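PDB 3KGL: cruciferin from Brassica napus, which probably serves as a nutrient reservoir in the seed, as an 11S globulin precursor whose mature form is a hexamer of acidic-basic subunits. Local coordinates for residues F195-Q203 / N244-I252. Numbering follows the deposited sequence.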
loop_
_atom_site.group_PDB
_atom_site.type_symbol
_atom_site.label_atom_id
_atom_site.label_comp_id
_atom_site.label_asym_id
_atom_site.label_seq_id
_atom_site.Cartn_x
_atom_site.Cartn_y
_atom_site.Cartn_z
ATOM N N PHE A 195 12.593 18.683 1.088
ATOM C CA PHE A 195 12.244 19.871 0.342
ATOM C C PHE A 195 12.648 21.044 1.188
ATOM O O PHE A 195 12.089 21.272 2.264
ATOM C CB PHE A 195 10.760 19.909 0.017
ATOM C CG PHE A 195 10.367 18.993 -1.108
ATOM C CD1 PHE A 195 10.157 19.487 -2.381
ATOM C CD2 PHE A 195 10.211 17.637 -0.891
ATOM C CE1 PHE A 195 9.787 18.651 -3.404
ATOM C CE2 PHE A 195 9.835 16.804 -1.917
ATOM C CZ PHE A 195 9.624 17.312 -3.172
ATOM N N TYR A 196 13.644 21.772 0.699
ATOM C CA TYR A 196 14.261 22.838 1.462
ATOM C C TYR A 196 13.589 24.177 1.205
ATOM O O TYR A 196 13.521 24.652 0.072
ATOM C CB TYR A 196 15.754 22.883 1.139
ATOM C CG TYR A 196 16.509 21.722 1.737
ATOM C CD1 TYR A 196 16.592 21.574 3.111
ATOM C CD2 TYR A 196 17.123 20.768 0.937
ATOM C CE1 TYR A 196 17.270 20.522 3.678
ATOM C CE2 TYR A 196 17.803 19.693 1.505
ATOM C CZ TYR A 196 17.875 19.585 2.880
ATOM O OH TYR A 196 18.546 18.546 3.487
ATOM N N LEU A 197 13.087 24.787 2.267
ATOM C CA LEU A 197 12.428 26.085 2.143
ATOM C C LEU A 197 13.392 27.296 2.052
ATOM O O LEU A 197 13.053 28.331 1.481
ATOM C CB LEU A 197 11.451 26.270 3.306
ATOM C CG LEU A 197 10.020 25.764 3.160
ATOM C CD1 LEU A 197 10.041 24.457 2.421
ATOM C CD2 LEU A 197 9.366 25.613 4.529
ATOM N N ALA A 198 14.589 27.173 2.614
ATOM C CA ALA A 198 15.470 28.327 2.729
ATOM C C ALA A 198 16.894 27.990 2.357
ATOM O O ALA A 198 17.484 28.600 1.453
ATOM C CB ALA A 198 15.437 28.862 4.134
ATOM N N GLY A 199 17.444 27.023 3.083
ATOM C CA GLY A 199 18.820 26.614 2.898
ATOM C C GLY A 199 19.163 26.226 1.476
ATOM O O GLY A 199 18.372 25.604 0.757
ATOM N N ASN A 200 20.365 26.609 1.070
ATOM C CA ASN A 200 20.936 26.122 -0.167
ATOM C C ASN A 200 21.777 24.879 0.157
ATOM O O ASN A 200 22.398 24.795 1.215
ATOM C CB ASN A 200 21.795 27.218 -0.808
ATOM C CG ASN A 200 21.784 27.158 -2.317
ATOM O OD1 ASN A 200 20.796 26.748 -2.917
ATOM N ND2 ASN A 200 22.883 27.573 -2.945
ATOM N N ASN A 201 21.773 23.895 -0.731
ATOM C CA ASN A 201 22.738 22.806 -0.620
ATOM C C ASN A 201 23.584 22.721 -1.872
ATOM O O ASN A 201 23.144 22.170 -2.878
ATOM C CB ASN A 201 22.054 21.462 -0.393
ATOM C CG ASN A 201 23.035 20.313 -0.399
ATOM O OD1 ASN A 201 24.199 20.482 -0.041
ATOM N ND2 ASN A 201 22.574 19.136 -0.804
ATOM N N PRO A 202 24.816 23.243 -1.814
ATOM C CA PRO A 202 25.643 23.298 -3.019
ATOM C C PRO A 202 26.161 21.912 -3.396
ATOM O O PRO A 202 26.602 21.716 -4.524
ATOM C CB PRO A 202 26.802 24.211 -2.607
ATOM C CG PRO A 202 26.487 24.687 -1.211
ATOM C CD PRO A 202 25.564 23.682 -0.631
ATOM N N GLN A 203 26.088 20.965 -2.465
ATOM C CA GLN A 203 26.546 19.603 -2.710
ATOM C C GLN A 203 25.557 18.797 -3.518
ATOM O O GLN A 203 25.937 17.827 -4.187
ATOM C CB GLN A 203 26.769 18.881 -1.396
ATOM C CG GLN A 203 27.928 19.403 -0.579
ATOM C CD GLN A 203 28.264 18.449 0.532
ATOM O OE1 GLN A 203 28.252 18.813 1.711
ATOM N NE2 GLN A 203 28.532 17.199 0.165
ATOM N N ASN A 244 18.093 32.464 -2.017
ATOM C CA ASN A 244 19.442 32.132 -1.599
ATOM C C ASN A 244 20.325 31.544 -2.697
ATOM O O ASN A 244 20.963 30.503 -2.509
ATOM C CB ASN A 244 19.392 31.167 -0.429
ATOM C CG ASN A 244 19.263 31.864 0.880
ATOM O OD1 ASN A 244 19.704 33.012 1.046
ATOM N ND2 ASN A 244 18.666 31.174 1.841
ATOM N N GLN A 245 20.378 32.203 -3.845
ATOM C CA GLN A 245 21.218 31.695 -4.918
ATOM C C GLN A 245 22.676 31.878 -4.561
ATOM O O GLN A 245 23.111 32.983 -4.220
ATOM C CB GLN A 245 20.893 32.359 -6.258
ATOM C CG GLN A 245 20.433 33.800 -6.153
ATOM C CD GLN A 245 19.707 34.260 -7.403
ATOM O OE1 GLN A 245 19.430 35.449 -7.578
ATOM N NE2 GLN A 245 19.393 33.310 -8.283
ATOM N N GLN A 246 23.421 30.781 -4.622
ATOM C CA GLN A 246 24.866 30.801 -4.403
ATOM C C GLN A 246 25.261 30.813 -2.916
ATOM O O GLN A 246 26.441 30.743 -2.591
ATOM C CB GLN A 246 25.539 31.974 -5.152
ATOM C CG GLN A 246 24.899 32.415 -6.492
ATOM C CD GLN A 246 24.583 31.264 -7.453
ATOM O OE1 GLN A 246 25.188 30.192 -7.387
ATOM N NE2 GLN A 246 23.632 31.496 -8.362
ATOM N N ASP A 247 24.282 30.901 -2.020
ATOM C CA ASP A 247 24.544 30.835 -0.582
ATOM C C ASP A 247 25.243 29.517 -0.234
ATOM O O ASP A 247 24.724 28.429 -0.506
ATOM C CB ASP A 247 23.235 30.982 0.198
ATOM C CG ASP A 247 23.435 30.920 1.710
ATOM O OD1 ASP A 247 24.598 30.847 2.164
ATOM O OD2 ASP A 247 22.422 30.944 2.449
ATOM N N ASN A 248 26.427 29.618 0.366
ATOM C CA ASN A 248 27.242 28.445 0.678
ATOM C C ASN A 248 27.240 28.031 2.145
ATOM O O ASN A 248 28.169 27.375 2.603
ATOM C CB ASN A 248 28.686 28.652 0.215
ATOM C CG ASN A 248 29.016 27.864 -1.047
ATOM O OD1 ASN A 248 28.270 27.891 -2.034
ATOM N ND2 ASN A 248 30.146 27.157 -1.021
ATOM N N ARG A 249 26.196 28.403 2.875
ATOM C CA ARG A 249 26.075 28.006 4.274
ATOM C C ARG A 249 25.504 26.600 4.432
ATOM O O ARG A 249 25.671 25.965 5.472
ATOM C CB ARG A 249 25.190 28.986 5.030
ATOM C CG ARG A 249 25.827 30.304 5.321
ATOM C CD ARG A 249 24.834 31.207 5.971
ATOM N NE ARG A 249 23.609 31.293 5.191
ATOM C CZ ARG A 249 22.508 31.877 5.637
ATOM N NH1 ARG A 249 22.503 32.428 6.841
ATOM N NH2 ARG A 249 21.423 31.916 4.885
ATOM N N GLY A 250 24.826 26.116 3.402
ATOM C CA GLY A 250 24.134 24.851 3.511
ATOM C C GLY A 250 22.861 25.048 4.303
ATOM O O GLY A 250 22.318 26.150 4.382
ATOM N N ASN A 251 22.385 23.979 4.913
ATOM C CA ASN A 251 21.076 24.021 5.524
ATOM C C ASN A 251 21.073 24.160 7.047
ATOM O O ASN A 251 20.020 24.365 7.639
ATOM C CB ASN A 251 20.279 22.794 5.101
ATOM C CG ASN A 251 18.827 22.931 5.416
ATOM O OD1 ASN A 251 18.334 22.372 6.396
ATOM N ND2 ASN A 251 18.130 23.710 4.609
ATOM N N ILE A 252 22.239 24.029 7.676
ATOM C CA ILE A 252 22.402 24.315 9.107
ATOM C C ILE A 252 23.279 25.566 9.267
ATOM O O ILE A 252 24.479 25.528 9.005
ATOM C CB ILE A 252 23.064 23.135 9.840
ATOM C CG1 ILE A 252 22.666 21.811 9.182
ATOM C CG2 ILE A 252 22.720 23.151 11.313
ATOM C CD1 ILE A 252 22.644 20.616 10.132
#
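Asn200 and Asn244 each send a side-chain amide to a backbone carbonyl of the facing loop; the two loops flank the helical arm of the N-terminal cupin domain, 195-203 leaving strand 194-196 while the loop 244-252 follows helix 236-242. Asn244 ND2 donates to Ala198 O at 2.9 Å, nearly straight at 172°; the nitrogen sits above the Ala198 carbonyl plane, while Ala198 O lies in the amide plane of Asn244. The same nitrogen also reaches Gly429 O of the second subunit, tying the loop pair to the trimer interface. Asn200 ND2 donates a hydrogen bond to Asp247 O at 3.2 Å, bent to 153° and tilted from the carbonyl plane, where 244-247 forms a type II turn. Beyond them, Gly199 CA and Asn251 CA approach to 4.3 Å.

In the second shell, Asp247 OD1 takes Arg249 N in an Asx turn, and Asp247 OD2 receives Arg249 NH2 at 2.8 Å and NE at 3.0 Å, a side-on salt bridge at the guanidinium edge. CG of Asp247 lies opposite its backbone N (chi1 180°), bringing the carboxylate to Arg249. With an alanine in place of Asp247, both carboxylate oxygens are gone, which is likely to leave the guanidinium freer to turn, weakening its hold on the neighbouring subunit. There, Arg249 NH1 donates to Asn428 O of the second subunit.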